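PDB 2XUA: 3-oxoadipate enol-lactonase from Burkholderia xenovorans, which probably hydrolyses the enol-lactone of 3-oxoadipate to 3-oxoadipate, a step of catechol breakdown, as an alpha/beta hydrolase with a divergent cap domain. Local coordinates for residues 114-124 against 207-217; 132-143 against 183-194. All blocks are in the same frame, centred on the assembly; numbering follows the deposited sequence.

Contact 1: 114-124 against 207-217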
loop_
_atom_site.group_PDB
_atom_site.type_symbol
_atom_site.label_atom_id
_atom_site.label_comp_id
_atom_site.label_asym_id
_atom_site.label_seq_id
_atom_site.Cartn_x
_atom_site.Cartn_y
_atom_site.Cartn_z
ATOM N N ALA B 114 29.987 2.047 -10.109
ATOM C CA ALA B 114 29.953 3.469 -10.409
ATOM C C ALA B 114 29.427 3.786 -11.828
ATOM O O ALA B 114 28.816 4.835 -12.063
ATOM C CB ALA B 114 31.294 4.052 -10.233
ATOM N N ASP B 115 29.695 2.894 -12.773
ATOM C CA ASP B 115 29.305 3.167 -14.188
ATOM C C ASP B 115 27.782 2.994 -14.415
ATOM O O ASP B 115 27.224 3.597 -15.336
ATOM C CB ASP B 115 30.039 2.234 -15.153
ATOM C CG ASP B 115 29.809 0.790 -14.823
ATOM O OD1 ASP B 115 29.351 0.523 -13.700
ATOM O OD2 ASP B 115 30.071 -0.083 -15.674
ATOM N N ARG B 116 27.168 2.138 -13.592
ATOM C CA ARG B 116 25.703 2.019 -13.507
ATOM C C ARG B 116 24.984 3.168 -12.748
ATOM O O ARG B 116 23.730 3.267 -12.810
ATOM C CB ARG B 116 25.324 0.656 -12.925
ATOM C CG ARG B 116 25.822 -0.580 -13.689
ATOM C CD ARG B 116 25.445 -0.513 -15.226
ATOM N NE ARG B 116 24.016 -0.679 -15.551
ATOM C CZ ARG B 116 23.331 -1.815 -15.544
ATOM N NH1 ARG B 116 22.052 -1.815 -15.930
ATOM N NH2 ARG B 116 23.888 -2.995 -15.177
ATOM N N ILE B 117 25.736 4.023 -12.035
ATOM C CA ILE B 117 25.146 4.997 -11.081
ATOM C C ILE B 117 25.439 6.446 -11.444
ATOM O O ILE B 117 26.587 6.796 -11.723
ATOM C CB ILE B 117 25.609 4.687 -9.577
ATOM C CG1 ILE B 117 25.139 3.331 -9.087
ATOM C CG2 ILE B 117 25.157 5.778 -8.618
ATOM C CD1 ILE B 117 23.613 3.003 -9.197
ATOM N N GLU B 118 24.455 7.340 -11.433
ATOM C CA GLU B 118 24.764 8.749 -11.679
ATOM C C GLU B 118 25.087 9.469 -10.383
ATOM O O GLU B 118 26.190 9.936 -10.204
ATOM C CB GLU B 118 23.668 9.448 -12.493
ATOM C CG GLU B 118 23.725 10.951 -12.549
ATOM C CD GLU B 118 24.189 11.484 -13.881
ATOM O OE1 GLU B 118 23.508 11.190 -14.904
ATOM O OE2 GLU B 118 25.206 12.233 -13.906
ATOM N N ARG B 119 24.095 9.602 -9.506
ATOM C CA ARG B 119 24.206 10.320 -8.226
ATOM C C ARG B 119 23.479 9.442 -7.193
ATOM O O ARG B 119 22.559 8.616 -7.538
ATOM C CB ARG B 119 23.637 11.757 -8.272
ATOM C CG ARG B 119 24.378 12.759 -9.133
ATOM C CD ARG B 119 24.048 14.224 -8.790
ATOM N NE ARG B 119 25.120 15.102 -9.295
ATOM C CZ ARG B 119 25.532 16.268 -8.759
ATOM N NH1 ARG B 119 24.936 16.794 -7.682
ATOM N NH2 ARG B 119 26.554 16.931 -9.328
ATOM N N VAL B 120 23.952 9.488 -5.941
ATOM C CA VAL B 120 23.391 8.552 -4.984
ATOM C C VAL B 120 22.868 9.364 -3.805
ATOM O O VAL B 120 23.526 10.301 -3.426
ATOM C CB VAL B 120 24.434 7.457 -4.636
ATOM C CG1 VAL B 120 25.400 7.921 -3.557
ATOM C CG2 VAL B 120 23.788 6.145 -4.295
ATOM N N ALA B 121 21.648 9.095 -3.298
ATOM C CA ALA B 121 21.146 9.723 -2.081
ATOM C C ALA B 121 21.058 8.577 -1.045
ATOM O O ALA B 121 20.318 7.607 -1.249
ATOM C CB ALA B 121 19.739 10.371 -2.292
ATOM N N LEU B 122 21.786 8.687 0.066
ATOM C CA LEU B 122 21.896 7.551 0.955
ATOM C C LEU B 122 21.202 7.952 2.269
ATOM O O LEU B 122 21.720 8.754 3.053
ATOM C CB LEU B 122 23.371 7.196 1.175
ATOM C CG LEU B 122 24.159 6.917 -0.117
ATOM C CD1 LEU B 122 25.672 7.045 0.193
ATOM C CD2 LEU B 122 23.882 5.511 -0.588
ATOM N N CYS B 123 20.015 7.405 2.480
ATOM C CA CYS B 123 19.084 8.009 3.443
ATOM C C CYS B 123 18.850 7.106 4.667
ATOM O O CYS B 123 18.670 5.900 4.538
ATOM C CB CYS B 123 17.763 8.303 2.752
ATOM S SG CYS B 123 17.985 9.404 1.289
ATOM N N ASN B 124 18.875 7.720 5.850
ATOM C CA ASN B 124 18.717 7.003 7.107
ATOM C C ASN B 124 19.472 5.716 7.112
ATOM O O ASN B 124 18.931 4.688 7.334
ATOM C CB ASN B 124 17.207 6.774 7.380
ATOM C CG ASN B 124 16.502 8.045 7.627
ATOM O OD1 ASN B 124 16.629 8.642 8.732
ATOM N ND2 ASN B 124 15.822 8.557 6.601
ATOM N N VAL B 207 31.098 8.880 -7.248
ATOM C CA VAL B 207 29.958 9.674 -7.818
ATOM C C VAL B 207 29.436 10.678 -6.796
ATOM O O VAL B 207 29.700 10.505 -5.581
ATOM C CB VAL B 207 28.824 8.732 -8.351
ATOM C CG1 VAL B 207 29.429 7.554 -9.083
ATOM C CG2 VAL B 207 28.064 8.189 -7.236
ATOM N N PRO B 208 28.788 11.771 -7.241
ATOM C CA PRO B 208 28.262 12.694 -6.278
ATOM C C PRO B 208 27.287 11.998 -5.302
ATOM O O PRO B 208 26.417 11.237 -5.735
ATOM C CB PRO B 208 27.519 13.695 -7.158
ATOM C CG PRO B 208 28.141 13.551 -8.478
ATOM C CD PRO B 208 28.383 12.165 -8.612
ATOM N N ALA B 209 27.463 12.227 -4.003
ATOM C CA ALA B 209 26.615 11.599 -2.998
ATOM C C ALA B 209 25.968 12.638 -2.091
ATOM O O ALA B 209 26.504 13.748 -1.867
ATOM C CB ALA B 209 27.357 10.507 -2.194
ATOM N N LEU B 210 24.741 12.318 -1.669
ATOM C CA LEU B 210 24.030 13.065 -0.634
ATOM C C LEU B 210 23.758 12.082 0.515
ATOM O O LEU B 210 23.305 10.957 0.302
ATOM C CB LEU B 210 22.697 13.604 -1.175
ATOM C CG LEU B 210 21.639 14.004 -0.151
ATOM C CD1 LEU B 210 22.121 15.309 0.596
ATOM C CD2 LEU B 210 20.261 14.246 -0.798
ATOM N N VAL B 211 24.022 12.486 1.737
ATOM C CA VAL B 211 23.667 11.606 2.862
ATOM C C VAL B 211 22.589 12.331 3.648
ATOM O O VAL B 211 22.795 13.445 4.005
ATOM C CB VAL B 211 24.856 11.252 3.776
ATOM C CG1 VAL B 211 24.364 10.395 5.026
ATOM C CG2 VAL B 211 25.921 10.517 3.031
ATOM N N ILE B 212 21.421 11.704 3.849
ATOM C CA ILE B 212 20.349 12.273 4.644
ATOM C C ILE B 212 20.270 11.406 5.909
ATOM O O ILE B 212 20.296 10.177 5.821
ATOM C CB ILE B 212 18.967 12.263 3.899
ATOM C CG1 ILE B 212 18.911 13.340 2.827
ATOM C CG2 ILE B 212 17.825 12.541 4.832
ATOM C CD1 ILE B 212 17.702 13.227 1.919
ATOM N N SER B 213 20.200 12.043 7.068
ATOM C CA SER B 213 20.081 11.330 8.338
ATOM C C SER B 213 18.957 12.033 9.182
ATOM O O SER B 213 18.644 13.215 8.949
ATOM C CB SER B 213 21.408 11.289 9.094
ATOM O OG SER B 213 22.396 10.520 8.440
ATOM N N GLY B 214 18.355 11.311 10.121
ATOM C CA GLY B 214 17.274 11.866 10.954
ATOM C C GLY B 214 17.858 12.132 12.349
ATOM O O GLY B 214 18.542 11.278 12.942
ATOM N N THR B 215 17.626 13.298 12.892
ATOM C CA THR B 215 18.311 13.555 14.178
ATOM C C THR B 215 17.850 12.603 15.274
ATOM O O THR B 215 18.623 12.295 16.160
ATOM C CB THR B 215 18.303 15.070 14.648
ATOM O OG1 THR B 215 17.813 15.223 16.008
ATOM C CG2 THR B 215 17.633 15.939 13.726
ATOM N N HIS B 216 16.619 12.077 15.148
ATOM C CA HIS B 216 16.074 11.144 16.126
ATOM C C HIS B 216 16.190 9.683 15.760
ATOM O O HIS B 216 15.687 8.829 16.479
ATOM C CB HIS B 216 14.602 11.542 16.498
ATOM C CG HIS B 216 14.429 13.013 16.695
ATOM N ND1 HIS B 216 14.999 13.701 17.760
ATOM C CD2 HIS B 216 13.802 13.944 15.933
ATOM C CE1 HIS B 216 14.721 14.988 17.638
ATOM N NE2 HIS B 216 13.986 15.161 16.551
ATOM N N ASP B 217 16.863 9.369 14.652
ATOM C CA ASP B 217 17.039 7.990 14.199
ATOM C C ASP B 217 18.074 7.268 15.107
ATOM O O ASP B 217 19.201 7.718 15.247
ATOM C CB ASP B 217 17.512 8.086 12.727
ATOM C CG ASP B 217 17.508 6.806 12.015
ATOM O OD1 ASP B 217 17.479 5.708 12.639
ATOM O OD2 ASP B 217 17.592 6.889 10.767
#
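Two neighbouring parallel strands of the alpha/beta hydrolase core sheet, 119-123 and 209-214, meet here with their axes 4.7 Å apart and 14° from parallel. Five backbone bonds join them, from Val120 N to Pro208 O (3.0 Å) through to Asn124 N on Ile212 O (2.8 Å). The exchange is regular: Leu122 N donates to Leu210 O, and Leu122 O accepts from Ile212 N. One face of the pair carries Val120, Ala209, Leu122 and Val211. There Val120 CG1 lies between its backbone N and carbonyl carbon (chi1 83°) and reaches Ala209 CB at 3.5 Å. On the other face Cys123 SG rests on Ile212 CD1 at 3.9 Å. At the start of the strands the extended Arg119 chain crosses Pro208 at about a right angle, laying one guanidinium face over the ring, with NE 3.5 Å from Pro208 CG; its NH1 bridges to Glu264. At the far end the turn 214-217 brings in Asp217, whose OD2 accepts a bond from His244 ND1, consistent with the acid of a Ser100-His244-Asp217 triad. Strand 94-99 pairs with the other edge of 119-123, through Arg119 and Ala121, strand 236-240 flanks 209-214, and helix 251-263 packs on the Cys123, Leu210 and Ile212 face through Phe254, Phe261 and Val258.

Contact 2: 132-143 against 183-194. With SHF (laevulinic acid), chain C.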
loop_
_atom_site.group_PDB
_atom_site.type_symbol
_atom_site.label_atom_id
_atom_site.label_comp_id
_atom_site.label_asym_id
_atom_site.label_seq_id
_atom_site.Cartn_x
_atom_site.Cartn_y
_atom_site.Cartn_z
ATOM N N PRO B 132 25.495 -7.348 15.620
ATOM C CA PRO B 132 24.935 -8.688 15.734
ATOM C C PRO B 132 23.927 -8.777 16.889
ATOM O O PRO B 132 22.951 -9.545 16.812
ATOM C CB PRO B 132 26.166 -9.555 15.974
ATOM C CG PRO B 132 27.296 -8.755 15.251
ATOM C CD PRO B 132 26.977 -7.347 15.572
ATOM N N GLU B 133 24.148 -7.973 17.943
ATOM C CA GLU B 133 23.277 -7.951 19.140
ATOM C C GLU B 133 21.859 -7.472 18.786
ATOM O O GLU B 133 20.890 -7.781 19.500
ATOM C CB GLU B 133 23.879 -7.084 20.277
ATOM C CG GLU B 133 25.206 -7.610 20.910
ATOM C CD GLU B 133 26.402 -7.715 19.935
ATOM O OE1 GLU B 133 26.583 -6.790 19.096
ATOM O OE2 GLU B 133 27.176 -8.736 20.008
ATOM N N VAL B 134 21.725 -6.768 17.661
ATOM C CA VAL B 134 20.383 -6.332 17.226
ATOM C C VAL B 134 19.820 -7.372 16.253
ATOM O O VAL B 134 18.730 -7.862 16.438
ATOM C CB VAL B 134 20.380 -4.895 16.596
ATOM C CG1 VAL B 134 18.955 -4.537 16.087
ATOM C CG2 VAL B 134 20.767 -3.859 17.610
ATOM N N TRP B 135 20.606 -7.752 15.267
ATOM C CA TRP B 135 20.090 -8.485 14.110
ATOM C C TRP B 135 19.896 -9.942 14.367
ATOM O O TRP B 135 19.057 -10.595 13.717
ATOM C CB TRP B 135 21.052 -8.339 12.936
ATOM C CG TRP B 135 21.074 -6.939 12.373
ATOM C CD1 TRP B 135 22.141 -6.113 12.291
ATOM C CD2 TRP B 135 19.952 -6.206 11.833
ATOM N NE1 TRP B 135 21.778 -4.918 11.724
ATOM C CE2 TRP B 135 20.429 -4.943 11.457
ATOM C CE3 TRP B 135 18.586 -6.510 11.623
ATOM C CZ2 TRP B 135 19.615 -3.988 10.874
ATOM C CZ3 TRP B 135 17.771 -5.554 11.017
ATOM C CH2 TRP B 135 18.286 -4.315 10.653
ATOM N N VAL B 136 20.716 -10.511 15.265
ATOM C CA VAL B 136 20.619 -11.962 15.483
ATOM C C VAL B 136 19.301 -12.321 16.213
ATOM O O VAL B 136 18.526 -13.165 15.722
ATOM C CB VAL B 136 21.923 -12.520 16.139
ATOM C CG1 VAL B 136 21.752 -13.972 16.596
ATOM C CG2 VAL B 136 23.057 -12.432 15.167
ATOM N N PRO B 137 18.993 -11.642 17.349
ATOM C CA PRO B 137 17.707 -11.829 18.045
ATOM C C PRO B 137 16.512 -11.396 17.204
ATOM O O PRO B 137 15.431 -11.953 17.303
ATOM C CB PRO B 137 17.789 -10.864 19.252
ATOM C CG PRO B 137 19.224 -10.550 19.412
ATOM C CD PRO B 137 19.905 -10.723 18.083
ATOM N N ARG B 138 16.699 -10.392 16.378
ATOM C CA ARG B 138 15.631 -9.939 15.509
ATOM C C ARG B 138 15.144 -11.031 14.578
ATOM O O ARG B 138 13.921 -11.250 14.446
ATOM C CB ARG B 138 16.103 -8.733 14.710
ATOM C CG ARG B 138 14.930 -8.027 14.014
ATOM C CD ARG B 138 15.465 -6.946 13.134
ATOM N NE ARG B 138 15.797 -5.634 13.710
ATOM C CZ ARG B 138 15.371 -5.124 14.861
ATOM N NH1 ARG B 138 14.582 -5.831 15.661
ATOM N NH2 ARG B 138 15.755 -3.882 15.213
ATOM N N ALA B 139 16.104 -11.710 13.943
ATOM C CA ALA B 139 15.875 -12.803 13.021
ATOM C C ALA B 139 15.242 -13.954 13.727
ATOM O O ALA B 139 14.325 -14.557 13.204
ATOM C CB ALA B 139 17.214 -13.253 12.367
ATOM N N VAL B 140 15.699 -14.238 14.939
ATOM C CA VAL B 140 15.096 -15.325 15.743
ATOM C C VAL B 140 13.631 -15.016 16.031
ATOM O O VAL B 140 12.726 -15.848 15.848
ATOM C CB VAL B 140 15.869 -15.557 17.120
ATOM C CG1 VAL B 140 14.999 -16.431 18.054
ATOM C CG2 VAL B 140 17.229 -16.173 16.893
ATOM N N LYS B 141 13.387 -13.794 16.474
ATOM C CA LYS B 141 12.048 -13.379 16.819
ATOM C C LYS B 141 11.134 -13.446 15.586
ATOM O O LYS B 141 10.012 -13.945 15.672
ATOM C CB LYS B 141 12.055 -11.986 17.420
ATOM C CG LYS B 141 10.765 -11.661 18.180
ATOM C CD LYS B 141 10.748 -10.246 18.768
ATOM C CE LYS B 141 9.688 -10.175 19.897
ATOM N NZ LYS B 141 10.320 -10.355 21.250
ATOM N N ALA B 142 11.626 -12.976 14.443
ATOM C CA ALA B 142 10.763 -12.916 13.280
ATOM C C ALA B 142 10.387 -14.338 12.916
ATOM O O ALA B 142 9.198 -14.628 12.694
ATOM C CB ALA B 142 11.460 -12.223 12.152
ATOM N N ARG B 143 11.425 -15.214 12.857
ATOM C CA ARG B 143 11.269 -16.616 12.412
ATOM C C ARG B 143 10.428 -17.490 13.323
ATOM O O ARG B 143 9.706 -18.365 12.842
ATOM C CB ARG B 143 12.646 -17.302 12.136
ATOM C CG ARG B 143 13.319 -16.725 10.918
ATOM C CD ARG B 143 14.340 -17.637 10.195
ATOM N NE ARG B 143 15.648 -17.194 10.565
ATOM C CZ ARG B 143 16.597 -16.764 9.754
ATOM N NH1 ARG B 143 16.485 -16.720 8.425
ATOM N NH2 ARG B 143 17.701 -16.410 10.325
ATOM N N LYS B 183 7.990 -13.645 7.005
ATOM C CA LYS B 183 8.907 -13.629 8.166
ATOM C C LYS B 183 10.298 -14.176 7.867
ATOM O O LYS B 183 11.280 -13.665 8.390
ATOM C CB LYS B 183 8.269 -14.299 9.391
ATOM C CG LYS B 183 8.209 -15.783 9.394
ATOM C CD LYS B 183 7.194 -16.214 10.413
ATOM C CE LYS B 183 6.465 -17.435 9.899
ATOM N NZ LYS B 183 6.074 -18.203 11.098
ATOM N N GLU B 184 10.361 -15.204 7.009
ATOM C CA GLU B 184 11.638 -15.782 6.549
ATOM C C GLU B 184 12.359 -14.778 5.664
ATOM O O GLU B 184 13.570 -14.550 5.833
ATOM C CB GLU B 184 11.432 -17.135 5.788
ATOM C CG GLU B 184 12.720 -17.700 5.227
ATOM C CD GLU B 184 13.853 -17.827 6.247
ATOM O OE1 GLU B 184 15.034 -17.774 5.842
ATOM O OE2 GLU B 184 13.582 -17.969 7.477
ATOM N N GLY B 185 11.591 -14.121 4.765
ATOM C CA GLY B 185 12.153 -13.057 3.912
ATOM C C GLY B 185 12.769 -11.952 4.749
ATOM O O GLY B 185 13.862 -11.483 4.486
ATOM N N TYR B 186 12.045 -11.514 5.758
ATOM C CA TYR B 186 12.510 -10.440 6.654
ATOM C C TYR B 186 13.771 -10.885 7.429
ATOM O O TYR B 186 14.788 -10.211 7.424
ATOM C CB TYR B 186 11.398 -10.140 7.646
ATOM C CG TYR B 186 11.734 -9.054 8.630
ATOM C CD1 TYR B 186 11.461 -7.702 8.339
ATOM C CD2 TYR B 186 12.360 -9.362 9.854
ATOM C CE1 TYR B 186 11.734 -6.684 9.270
ATOM C CE2 TYR B 186 12.691 -8.338 10.779
ATOM C CZ TYR B 186 12.362 -7.011 10.491
ATOM O OH TYR B 186 12.680 -5.993 11.383
ATOM N N ALA B 187 13.693 -12.018 8.115
ATOM C CA ALA B 187 14.890 -12.554 8.783
ATOM C C ALA B 187 16.100 -12.711 7.812
ATOM O O ALA B 187 17.240 -12.398 8.165
ATOM C CB ALA B 187 14.539 -13.891 9.438
ATOM N N SER B 188 15.886 -13.171 6.585
ATOM C CA SER B 188 17.052 -13.332 5.704
ATOM C C SER B 188 17.726 -12.012 5.370
ATOM O O SER B 188 18.921 -11.970 5.119
ATOM C CB SER B 188 16.703 -14.072 4.419
ATOM O OG SER B 188 16.239 -15.365 4.742
ATOM N N ASN B 189 16.930 -10.941 5.325
ATOM C CA ASN B 189 17.448 -9.586 5.091
ATOM C C ASN B 189 18.132 -9.104 6.344
ATOM O O ASN B 189 19.172 -8.431 6.271
ATOM C CB ASN B 189 16.309 -8.650 4.642
ATOM C CG ASN B 189 15.986 -8.828 3.154
ATOM O OD1 ASN B 189 16.814 -8.521 2.331
ATOM N ND2 ASN B 189 14.833 -9.365 2.822
ATOM N N CYS B 190 17.620 -9.476 7.510
ATOM C CA CYS B 190 18.373 -9.166 8.732
ATOM C C CYS B 190 19.808 -9.671 8.634
ATOM O O CYS B 190 20.760 -8.943 8.915
ATOM C CB CYS B 190 17.704 -9.817 9.943
ATOM S SG CYS B 190 16.117 -9.075 10.411
ATOM N N GLU B 191 19.918 -10.931 8.203
ATOM C CA GLU B 191 21.196 -11.593 7.993
ATOM C C GLU B 191 22.049 -10.844 6.987
ATOM O O GLU B 191 23.213 -10.490 7.285
ATOM C CB GLU B 191 20.963 -13.068 7.632
ATOM C CG GLU B 191 20.523 -13.828 8.872
ATOM C CD GLU B 191 19.837 -15.198 8.624
ATOM O OE1 GLU B 191 19.237 -15.449 7.556
ATOM O OE2 GLU B 191 19.828 -15.994 9.584
ATOM N N ALA B 192 21.451 -10.490 5.836
ATOM C CA ALA B 192 22.203 -9.678 4.882
ATOM C C ALA B 192 22.798 -8.392 5.407
ATOM O O ALA B 192 23.949 -8.046 5.058
ATOM C CB ALA B 192 21.383 -9.402 3.572
ATOM N N ILE B 193 21.976 -7.591 6.106
ATOM C CA ILE B 193 22.421 -6.304 6.602
ATOM C C ILE B 193 23.537 -6.540 7.675
ATOM O O ILE B 193 24.553 -5.844 7.697
ATOM C CB ILE B 193 21.235 -5.536 7.213
ATOM C CG1 ILE B 193 20.152 -5.228 6.123
ATOM C CG2 ILE B 193 21.708 -4.316 7.953
ATOM C CD1 ILE B 193 18.730 -5.185 6.758
ATOM N N ASP B 194 23.320 -7.519 8.549
ATOM C CA ASP B 194 24.278 -7.742 9.680
ATOM C C ASP B 194 25.654 -8.118 9.118
ATOM O O ASP B 194 26.693 -7.698 9.651
ATOM C CB ASP B 194 23.741 -8.858 10.630
ATOM C CG ASP B 194 24.546 -8.957 11.949
ATOM O OD1 ASP B 194 25.091 -7.937 12.408
ATOM O OD2 ASP B 194 24.623 -10.058 12.525
HETATM C C4 SHF C . 13.489 -2.677 10.182
HETATM C C5 SHF C . 13.447 -1.666 9.028
HETATM C C3 SHF C . 14.575 -2.563 11.264
HETATM C C2 SHF C . 15.251 -1.189 11.506
HETATM C C1 SHF C . 15.853 -1.067 12.969
HETATM O O4 SHF C . 12.615 -3.560 10.264
HETATM O O1 SHF C . 15.107 -0.476 13.772
HETATM O OH1 SHF C . 17.036 -1.455 13.255
#
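Trp135, Arg138 and Ala139 pack against Cys190, Tyr186 and Ala187 in an antiparallel helix pair of the cap, with axes 171° apart in direction and 8.5 Å from each other. Small buried residues permit the close approach: Ala139 CB lies 4.0 Å from Ala187 CB and also meets Cys190 CB. Beside them the Trp135 indole is wedged against the second helix, Cys190 O standing over one face toward the rim, while Ile193 CG2 comes within 3.6 Å of CZ2. Trp135 NE1 is satisfied by Ile129 O. The outer side, by contrast, is charged and nearer to solvent. Arg143, bent at chi3, lays one guanidinium face on Ala187 CB and turns its edge to two acids, forming salt bridges with Glu184 and Glu191; NH1 bonds to Glu184 OE1 (3.1 Å) and to Glu191 OE1 (3.2 Å), the latter met from above its carboxylate plane. Some atoms of this cluster are modelled too close together, leaving its finer geometry doubtful. The inner side faces laevulinic acid. Arg138 CG stands anti to the backbone N (chi1 -167°), directing the chain past Cys190 SG toward the ligand, where NH2 makes a weak bond to OH1. Tyr186 OH donates to the ligand's O4 at 2.7 Å, with O4 near the plane of the tyrosine ring.

Contact 1 belongs to the core sheet and contact 2 to the cap; their centres lie 24 Å apart and their nearest atoms about 9 Å, without touching. The chain passes from strand 117-123 to helix 132-145 and returns from helix 183-195 to strand 209-214, so the cap helices are inserted between two adjacent core strands. The laevulinic acid pocket is bordered by contact 2 on the cap side and faces the core, where the probable catalytic triad lies. Contact 2 supplies two pocket residues, and Arg157 bonds the ligand as well, while the side chain of Asp217 in contact 1 is about 7 Å from it. Core and cap thus approach the ligand with different duties, the core probably supplying the aspartate of the triad.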